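Local coordinates for Endoglucanase(Endo-1,4-beta-glucanase)protein (Pseudomonas stutzeri, PDB 6R2J) that probably hydrolyses beta-1,4 glucosidic bonds of cellulose-like glucans, as a family 5 endoglucanase that binds cellobiose, at residues K45-Q50 and A295-N300; I60-Q65 and R103-L108. All coordinates share one frame; numbering follows the deposited sequence. Where two conformers were deposited one is given.

Interaction 1. Residues K45-Q50 and A295-N300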
ATOM      1  N   LYS A  45       3.136  -0.556 -18.473  1.00 12.15           N
ATOM      2  CA  LYS A  45       2.711  -1.364 -19.612  1.00 11.47           C
ATOM      3  C   LYS A  45       2.810  -2.854 -19.301  1.00 10.66           C
ATOM      4  O   LYS A  45       1.888  -3.625 -19.604  1.00 12.64           O
ATOM      5  CB  LYS A  45       3.578  -1.019 -20.826  1.00 13.09           C
ATOM      6  CG  LYS A  45       3.245  -1.729 -22.161  1.00 14.79           C
ATOM      7  CD  LYS A  45       1.770  -1.850 -22.425  1.00 16.62           C
ATOM      8  CE  LYS A  45       1.491  -2.312 -23.846  1.00 17.21           C
ATOM      9  NZ  LYS A  45       2.693  -2.641 -24.629  1.00 18.21           N
ATOM     10  N   TYR A  46       3.928  -3.290 -18.721  1.00 10.27           N
ATOM     11  CA  TYR A  46       4.050  -4.696 -18.362  1.00 10.16           C
ATOM     12  C   TYR A  46       2.898  -5.133 -17.459  1.00  9.32           C
ATOM     13  O   TYR A  46       2.235  -6.137 -17.727  1.00 11.34           O
ATOM     14  CB  TYR A  46       5.391  -4.984 -17.687  1.00 11.01           C
ATOM     15  CG  TYR A  46       5.457  -6.424 -17.216  1.00 10.35           C
ATOM     16  CD1 TYR A  46       5.620  -7.453 -18.113  1.00 10.98           C
ATOM     17  CD2 TYR A  46       5.310  -6.747 -15.871  1.00 10.98           C
ATOM     18  CE1 TYR A  46       5.639  -8.776 -17.673  1.00 11.82           C
ATOM     19  CE2 TYR A  46       5.337  -8.031 -15.423  1.00 10.68           C
ATOM     20  CZ  TYR A  46       5.495  -9.053 -16.318  1.00 12.01           C
ATOM     21  OH  TYR A  46       5.511 -10.356 -15.866  1.00 13.00           O
ATOM     22  N   TYR A  47       2.653  -4.414 -16.366  1.00  9.60           N
ATOM     23  CA  TYR A  47       1.653  -4.904 -15.414  1.00  9.37           C
ATOM     24  C   TYR A  47       0.255  -4.794 -15.989  1.00  9.83           C
ATOM     25  O   TYR A  47      -0.564  -5.692 -15.812  1.00 11.17           O
ATOM     26  CB  TYR A  47       1.813  -4.222 -14.056  1.00  9.43           C
ATOM     27  CG  TYR A  47       3.100  -4.666 -13.403  1.00  8.62           C
ATOM     28  CD1 TYR A  47       3.203  -5.916 -12.761  1.00  9.55           C
ATOM     29  CD2 TYR A  47       4.228  -3.878 -13.483  1.00  9.33           C
ATOM     30  CE1 TYR A  47       4.404  -6.347 -12.191  1.00  9.68           C
ATOM     31  CE2 TYR A  47       5.424  -4.272 -12.923  1.00 11.75           C
ATOM     32  CZ  TYR A  47       5.524  -5.496 -12.262  1.00 11.50           C
ATOM     33  OH  TYR A  47       6.735  -5.849 -11.700  1.00 11.69           O
ATOM     34  N   ALA A  48      -0.024  -3.730 -16.736  1.00 11.05           N
ATOM     35  CA  ALA A  48      -1.277  -3.685 -17.490  1.00 10.50           C
ATOM     36  C   ALA A  48      -1.406  -4.892 -18.410  1.00 11.92           C
ATOM     37  O   ALA A  48      -2.484  -5.497 -18.523  1.00 12.24           O
ATOM     38  CB  ALA A  48      -1.333  -2.412 -18.335  1.00 10.30           C
ATOM     39  N   ASP A  49      -0.321  -5.255 -19.096  1.00 12.95           N
ATOM     40  CA  ASP A  49      -0.399  -6.394 -20.009  1.00 16.07           C
ATOM     41  C   ASP A  49      -0.760  -7.679 -19.268  1.00 15.06           C
ATOM     42  O   ASP A  49      -1.358  -8.592 -19.846  1.00 15.31           O
ATOM     43  CB  ASP A  49       0.929  -6.562 -20.758  1.00 17.67           C
ATOM     44  CG  ASP A  49       1.083  -5.587 -21.915  1.00 19.28           C
ATOM     45  OD1 ASP A  49       0.144  -4.807 -22.206  1.00 20.33           O
ATOM     46  OD2 ASP A  49       2.164  -5.599 -22.535  1.00 18.96           O
ATOM     47  N   GLN A  50      -0.396  -7.769 -17.998  1.00 14.77           N
ATOM     48  CA  GLN A  50      -0.716  -8.911 -17.159  1.00 14.65           C
ATOM     49  C   GLN A  50      -2.103  -8.817 -16.536  1.00 13.92           C
ATOM     50  O   GLN A  50      -2.457  -9.685 -15.732  1.00 15.14           O
ATOM     51  CB  GLN A  50       0.344  -9.029 -16.061  1.00 16.70           C
ATOM     52  CG  GLN A  50       1.781  -9.073 -16.574  1.00 18.35           C
ATOM     53  CD  GLN A  50       2.123 -10.359 -17.386  1.00 21.14           C
ATOM     54  OE1 GLN A  50       1.701 -11.477 -17.036  1.00 21.48           O
ATOM     55  NE2 GLN A  50       2.910 -10.192 -18.455  1.00 22.97           N
ATOM     56  N   ALA A 295      10.828 -10.152  -5.410  1.00 10.56           N
ATOM     57  CA  ALA A 295      10.466  -9.247  -6.496  1.00 11.93           C
ATOM     58  C   ALA A 295       9.634  -9.961  -7.564  1.00 11.35           C
ATOM     59  O   ALA A 295       9.958 -11.075  -7.982  1.00 11.98           O
ATOM     60  CB  ALA A 295      11.741  -8.655  -7.123  1.00 12.52           C
ATOM     61  N   ILE A 296       8.561  -9.307  -8.015  1.00  9.93           N
ATOM     62  CA  ILE A 296       7.753  -9.803  -9.125  1.00  9.18           C
ATOM     63  C   ILE A 296       8.099  -9.138 -10.461  1.00 11.03           C
ATOM     64  O   ILE A 296       7.464  -9.449 -11.482  1.00 11.95           O
ATOM     65  CB  ILE A 296       6.266  -9.635  -8.756  1.00  9.40           C
ATOM     66  CG1 ILE A 296       5.337 -10.508  -9.603  1.00 12.56           C
ATOM     67  CG2 ILE A 296       5.861  -8.196  -8.900  1.00  9.80           C
ATOM     68  CD1 ILE A 296       3.850 -10.448  -9.180  1.00 11.07           C
ATOM     69  N   GLU A 297       9.116  -8.271 -10.494  1.00 11.35           N
ATOM     70  CA  GLU A 297       9.541  -7.647 -11.736  1.00 10.00           C
ATOM     71  C   GLU A 297      10.189  -8.687 -12.647  1.00  9.59           C
ATOM     72  O   GLU A 297      11.076  -9.428 -12.194  1.00  9.29           O
ATOM     73  CB  GLU A 297      10.525  -6.542 -11.402  1.00 10.15           C
ATOM     74  CG  GLU A 297      10.966  -5.686 -12.562  1.00 11.46           C
ATOM     75  CD  GLU A 297       9.849  -4.915 -13.169  1.00 11.04           C
ATOM     76  OE1 GLU A 297       8.877  -4.640 -12.459  1.00 10.79           O
ATOM     77  OE2 GLU A 297       9.952  -4.583 -14.364  1.00 12.57           O
ATOM     78  N   PRO A 298       9.757  -8.793 -13.921  1.00 10.88           N
ATOM     79  CA  PRO A 298      10.361  -9.777 -14.828  1.00 10.76           C
ATOM     80  C   PRO A 298      11.824  -9.500 -15.153  1.00 12.62           C
ATOM     81  O   PRO A 298      12.356  -8.391 -15.015  1.00 12.44           O
ATOM     82  CB  PRO A 298       9.504  -9.683 -16.089  1.00 11.93           C
ATOM     83  CG  PRO A 298       8.888  -8.310 -16.023  1.00 11.76           C
ATOM     84  CD  PRO A 298       8.617  -8.107 -14.570  1.00  9.83           C
ATOM     85  N   ARG A 299      12.480 -10.574 -15.567  1.00 13.17           N
ATOM     86  CA  ARG A 299      13.914 -10.608 -15.783  1.00 15.93           C
ATOM     87  C   ARG A 299      14.108 -11.299 -17.115  1.00 19.36           C
ATOM     88  O   ARG A 299      13.659 -12.430 -17.278  1.00 19.51           O
ATOM     89  CB  ARG A 299      14.624 -11.475 -14.745  1.00 16.93           C
ATOM     90  CG  ARG A 299      14.374 -11.086 -13.335  1.00 17.55           C
ATOM     91  CD  ARG A 299      14.939 -12.099 -12.364  1.00 17.78           C
ATOM     92  NE  ARG A 299      14.564 -11.701 -11.017  1.00 19.22           N
ATOM     93  CZ  ARG A 299      15.026 -12.245  -9.898  1.00 19.12           C
ATOM     94  NH1 ARG A 299      15.899 -13.245  -9.972  1.00 17.82           N
ATOM     95  NH2 ARG A 299      14.591 -11.786  -8.710  1.00 19.69           N
ATOM     96  N   ASN A 300      14.804 -10.639 -18.039  1.00 22.35           N
ATOM     97  CA  ASN A 300      15.049 -11.221 -19.355  1.00 25.18           C
ATOM     98  C   ASN A 300      13.753 -11.419 -20.107  1.00 24.69           C
ATOM     99  O   ASN A 300      13.686 -12.263 -21.012  1.00 25.82           O
ATOM    100  CB  ASN A 300      15.740 -12.584 -19.262  1.00 29.02           C
ATOM    101  CG  ASN A 300      16.611 -12.723 -18.022  1.00 31.78           C
ATOM    102  OD1 ASN A 300      16.317 -13.501 -17.080  1.00 33.73           O
ATOM    103  ND2 ASN A 300      17.718 -11.984 -18.026  1.00 32.63           N
TER
HETATM  104  O   HOH W   1       6.941 -10.960 -13.641  1.00 14.33           O
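Tyr-46 in the last turn of helix 41-49 faces Pro-298 in the irregular segment 295-300, their CA atoms 8.8 Å apart, so the two backbones stay well separated and side chains bridge the space. Pro-298 points the CG-CD edge of its pyrrolidine at one face of the Tyr-46 ring, with CG nearly over the centre: CG sits 3.5 Å from the ring centroid in a CH-pi contact, and CD closes to 3.4 Å from Tyr-46 CE2. Gln-50 CG covers the opposite face toward the rim, clamping the phenol between the two. With CG trans to the backbone N (chi1 175°), Tyr-46 reaches across to Asp-303, whose OD1 hydrogen-bonds its OH; a water also donates to this OH and to the carbonyl O of Ile-296. Replacing Tyr-46 by an alanine would probably leave the Pro-298 ring without its aromatic platform and Asp-303 without its hydroxyl mate. Beside it, the buried Tyr-47 donates from OH to Glu-297 OE1 over 2.6 Å, meeting the oxygen from above the carboxylate plane; Gly-286 N also hydrogen-bonds OE1. Ile-296 CG2 packs 4.0 Å from Tyr-47 CE1. Together these contacts tie the first helix of the (beta/alpha)8 barrel to the loop following its last strand, 280-285, at the seam where the TIM barrel closes.

Interaction 2. Residues I60-Q65 and R103-L108; sequences IWERVQ and RYHGEL
Glu-62, at the start of the short helix 61-64, grips the turn between strands 103-104 and 107-108. Its OE2 accepts the backbone N-H of His-105 at 2.7 Å through the anti lone pair, with a nearly straight N-H...O angle of 161°. The same oxygen takes a second bond from a water, which in turn accepts the N-H of Gly-106, so one carboxylate oxygen serves both central residues of the type I' turn, directly and through water. OE1 is bonded to Asn-100 ND2, which leaves both oxygens with partners and fixes the rotation of the carboxylate. With CG anti to the carbonyl carbon (chi1 -70°), Glu-62 lays CG over the face of the His-105 imidazole, 3.6 Å from its centroid, and a bend at chi2 then turns the carboxylate to the turn's N-H; His-105 NE2 is hydrogen-bonded to the carbonyl O of His-66.

Tyr-104 fills the other half of the contact. Its OH donates to the carbonyl O of Gln-65 over 2.6 Å, approaching from above the carbonyl plane. Tyr-104 CD1 lies over the Trp-61 indole, 3.5 Å from CD2, with the phenol tilted 31° from the five-membered ring. The indole N-H is satisfied within its own segment: Trp-61 NE1 points at a lone pair of Gln-65 OE1, 2.9 Å away and in the ring plane, and Gln-65 NE2 donates to Ser-70 O. The NE1 to OE1 bond helps fix the rotation of the indole whose face meets Tyr-104.

The contact thus joins the loops that follow two adjacent barrel strands, 54-59 and 93-98, the second carrying the small antiparallel hairpin. Trp-61 and Gln-65 rest on Val-122 of helix 116-130, and Val-64 packs against helix 74-89.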
ATOM      1  N   ILE A  60       8.377   8.970   0.157  1.00  8.12           N
ATOM      2  CA  ILE A  60       8.599   9.436   1.520  1.00  8.31           C
ATOM      3  C   ILE A  60       8.365  10.937   1.647  1.00  7.63           C
ATOM      4  O   ILE A  60       8.638  11.727   0.735  1.00  8.53           O
ATOM      5  CB  ILE A  60       9.940   8.982   2.149  1.00  8.41           C
ATOM      6  CG1 ILE A  60      11.134   9.531   1.363  1.00  9.00           C
ATOM      7  CG2 ILE A  60       9.962   7.416   2.256  1.00  8.80           C
ATOM      8  CD1 ILE A  60      12.467   9.216   2.020  1.00  9.04           C
ATOM      9  N   TRP A  61       7.861  11.320   2.807  1.00  5.76           N
ATOM     10  CA  TRP A  61       7.596  12.726   3.100  1.00  7.18           C
ATOM     11  C   TRP A  61       8.868  13.575   2.963  1.00  7.44           C
ATOM     12  O   TRP A  61       8.836  14.674   2.390  1.00  7.38           O
ATOM     13  CB  TRP A  61       6.936  12.790   4.488  1.00  8.05           C
ATOM     14  CG  TRP A  61       6.555  14.115   4.998  1.00  8.27           C
ATOM     15  CD1 TRP A  61       6.693  15.342   4.382  1.00  7.58           C
ATOM     16  CD2 TRP A  61       5.985  14.368   6.286  1.00  8.31           C
ATOM     17  NE1 TRP A  61       6.260  16.333   5.227  1.00  7.98           N
ATOM     18  CE2 TRP A  61       5.806  15.767   6.394  1.00  7.51           C
ATOM     19  CE3 TRP A  61       5.612  13.544   7.365  1.00  7.53           C
ATOM     20  CZ2 TRP A  61       5.264  16.355   7.523  1.00  8.83           C
ATOM     21  CZ3 TRP A  61       5.099  14.138   8.492  1.00  8.53           C
ATOM     22  CH2 TRP A  61       4.939  15.537   8.569  1.00  9.25           C
ATOM     23  N   GLU A  62      10.012  13.032   3.401  1.00  8.10           N
ATOM     24  CA  GLU A  62      11.264  13.780   3.407  1.00  7.47           C
ATOM     25  C   GLU A  62      11.702  14.201   2.008  1.00  7.72           C
ATOM     26  O   GLU A  62      12.469  15.156   1.871  1.00 10.03           O
ATOM     27  CB  GLU A  62      12.345  12.930   4.078  1.00  7.40           C
ATOM     28  CG  GLU A  62      12.145  12.745   5.586  1.00  8.47           C
ATOM     29  CD  GLU A  62      11.289  11.519   5.959  1.00  9.58           C
ATOM     30  OE1 GLU A  62      10.683  10.907   5.061  1.00  9.31           O
ATOM     31  OE2 GLU A  62      11.210  11.178   7.165  1.00  9.80           O
ATOM     32  N   ARG A  63      11.248  13.524   0.969  1.00  8.20           N
ATOM     33  CA  ARG A  63      11.616  13.900  -0.383  1.00  8.41           C
ATOM     34  C   ARG A  63      10.613  14.853  -1.019  1.00  8.31           C
ATOM     35  O   ARG A  63      10.983  15.530  -1.985  1.00  8.55           O
ATOM     36  CB  ARG A  63      11.869  12.634  -1.232  1.00  8.69           C
ATOM     37  CG  ARG A  63      13.146  11.903  -0.834  1.00  4.87           C
ATOM     38  CD  ARG A  63      13.334  10.536  -1.490  1.00  6.74           C
ATOM     39  NE  ARG A  63      14.611   9.954  -1.042  1.00  6.75           N
ATOM     40  CZ  ARG A  63      14.852   8.662  -0.801  1.00  7.21           C
ATOM     41  NH1 ARG A  63      13.920   7.753  -0.982  1.00  7.43           N
ATOM     42  NH2 ARG A  63      16.061   8.273  -0.395  1.00  7.27           N
ATOM     43  N   VAL A  64       9.354  14.877  -0.542  1.00  8.76           N
ATOM     44  CA  VAL A  64       8.378  15.873  -1.016  0.59  8.21           C
ATOM     45  C   VAL A  64       8.496  17.171  -0.227  1.00  8.30           C
ATOM     46  O   VAL A  64       8.131  18.236  -0.741  1.00  9.06           O
ATOM     47  CB  VAL A  64       6.896  15.426  -1.055  0.59  7.69           C
ATOM     48  CG1 VAL A  64       6.707  14.283  -2.058  0.59  7.49           C
ATOM     49  CG2 VAL A  64       6.398  15.096   0.355  0.59  6.78           C
ATOM     50  N   GLN A  65       8.957  17.096   1.026  1.00  8.84           N
ATOM     51  CA  GLN A  65       9.156  18.267   1.880  1.00  8.72           C
ATOM     52  C   GLN A  65      10.453  18.054   2.662  1.00  8.99           C
ATOM     53  O   GLN A  65      10.484  17.329   3.661  1.00  7.34           O
ATOM     54  CB  GLN A  65       7.964  18.493   2.804  1.00  8.43           C
ATOM     55  CG  GLN A  65       7.991  19.869   3.471  1.00 10.03           C
ATOM     56  CD  GLN A  65       6.750  20.145   4.296  1.00 11.58           C
ATOM     57  OE1 GLN A  65       6.185  19.235   4.888  1.00 12.12           O
ATOM     58  NE2 GLN A  65       6.305  21.395   4.318  1.00 13.41           N
ATOM     59  N   ARG A 103       6.757   8.558  11.225  1.00  9.32           N
ATOM     60  CA  ARG A 103       7.886   9.412  11.566  1.00  8.87           C
ATOM     61  C   ARG A 103       8.277  10.341  10.418  1.00  8.68           C
ATOM     62  O   ARG A 103       8.036  10.042   9.247  1.00  7.34           O
ATOM     63  CB  ARG A 103       9.122   8.588  11.968  1.00  9.47           C
ATOM     64  CG  ARG A 103       8.931   7.748  13.240  1.00  9.47           C
ATOM     65  CD  ARG A 103       9.942   6.595  13.318  1.00  9.68           C
ATOM     66  NE  ARG A 103      10.020   6.041  14.668  1.00 11.33           N
ATOM     67  CZ  ARG A 103       9.094   5.249  15.207  1.00 11.06           C
ATOM     68  NH1 ARG A 103       8.005   4.903  14.512  1.00 11.48           N
ATOM     69  NH2 ARG A 103       9.235   4.820  16.458  1.00 11.78           N
ATOM     70  N   TYR A 104       8.903  11.467  10.786  1.00  8.99           N
ATOM     71  CA  TYR A 104       9.448  12.448   9.855  1.00  8.94           C
ATOM     72  C   TYR A 104      10.865  12.805  10.310  1.00  8.93           C
ATOM     73  O   TYR A 104      11.051  13.303  11.424  1.00  9.32           O
ATOM     74  CB  TYR A 104       8.544  13.687   9.796  1.00  8.49           C
ATOM     75  CG  TYR A 104       9.101  14.761   8.879  1.00  8.21           C
ATOM     76  CD1 TYR A 104       9.242  14.528   7.527  1.00  8.83           C
ATOM     77  CD2 TYR A 104       9.546  15.963   9.363  1.00  9.01           C
ATOM     78  CE1 TYR A 104       9.775  15.451   6.692  1.00  8.96           C
ATOM     79  CE2 TYR A 104      10.097  16.901   8.514  1.00  9.18           C
ATOM     80  CZ  TYR A 104      10.173  16.634   7.169  1.00  9.43           C
ATOM     81  OH  TYR A 104      10.686  17.532   6.287  1.00 10.85           O
ATOM     82  N   HIS A 105      11.859  12.557   9.451  1.00  8.93           N
ATOM     83  CA  HIS A 105      13.267  12.728   9.808  1.00 11.08           C
ATOM     84  C   HIS A 105      13.570  12.030  11.131  1.00 11.13           C
ATOM     85  O   HIS A 105      14.314  12.542  11.984  1.00 11.48           O
ATOM     86  CB  HIS A 105      13.700  14.198   9.837  1.00 13.04           C
ATOM     87  CG  HIS A 105      13.938  14.781   8.475  1.00 13.48           C
ATOM     88  ND1 HIS A 105      14.796  14.210   7.556  1.00 13.95           N
ATOM     89  CD2 HIS A 105      13.409  15.872   7.869  1.00 13.10           C
ATOM     90  CE1 HIS A 105      14.801  14.937   6.452  1.00 14.42           C
ATOM     91  NE2 HIS A 105      13.934  15.924   6.601  1.00 14.08           N
ATOM     92  N   GLY A 106      12.955  10.853  11.311  1.00 11.01           N
ATOM     93  CA  GLY A 106      13.200  10.006  12.464  1.00 12.19           C
ATOM     94  C   GLY A 106      12.407  10.320  13.712  1.00 12.92           C
ATOM     95  O   GLY A 106      12.441   9.517  14.658  1.00 15.04           O
ATOM     96  N   GLU A 107      11.675  11.432  13.744  1.00 11.23           N
ATOM     97  CA  GLU A 107      10.929  11.868  14.912  1.00 12.43           C
ATOM     98  C   GLU A 107       9.469  11.516  14.705  1.00 11.75           C
ATOM     99  O   GLU A 107       8.987  11.494  13.574  1.00 11.26           O
ATOM    100  CB  GLU A 107      11.055  13.381  15.086  1.00 14.71           C
ATOM    101  CG  GLU A 107      12.475  13.870  15.359  1.00 16.87           C
ATOM    102  CD  GLU A 107      12.834  13.844  16.833  1.00 18.07           C
ATOM    103  OE1 GLU A 107      14.017  13.990  17.164  1.00 19.34           O
ATOM    104  OE2 GLU A 107      11.922  13.674  17.667  1.00 19.26           O
ATOM    105  N   LEU A 108       8.761  11.280  15.815  1.00 12.14           N
ATOM    106  CA  LEU A 108       7.373  10.807  15.761  1.00 12.39           C
ATOM    107  C   LEU A 108       6.407  11.929  15.374  1.00 11.52           C
ATOM    108  O   LEU A 108       6.485  13.045  15.897  1.00 12.49           O
ATOM    109  CB  LEU A 108       6.947  10.208  17.108  1.00 12.32           C
ATOM    110  CG  LEU A 108       7.481   8.822  17.473  1.00 12.91           C
ATOM    111  CD1 LEU A 108       7.117   8.391  18.853  1.00 11.79           C
ATOM    112  CD2 LEU A 108       6.946   7.852  16.441  1.00 14.27           C
TER
HETATM  113  O   HOH W   2      11.700   9.480   9.154  1.00 10.50           O

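Interactions 1 and 2 lie on separate parts of one TIM barrel, their centres 30 Å apart and their nearest atoms about 18 Å apart, with no direct touch. Along the chain, both segments of interaction 2 fall between 45-50 and 295-300. Strand 54-59 connects them: it follows helix 41-49 of interaction 1 and leads straight into segment 60-65. Interaction 1 joins the beginning and the end of the barrel sequence, whereas interaction 2 spans neighbouring beta-alpha units, and its Arg-103 side chain is about 11 Å from a bound glucose unit. Interaction 1 thus links the first helix to the loop after the last strand, whereas interaction 2 links the segments that follow two adjacent strands.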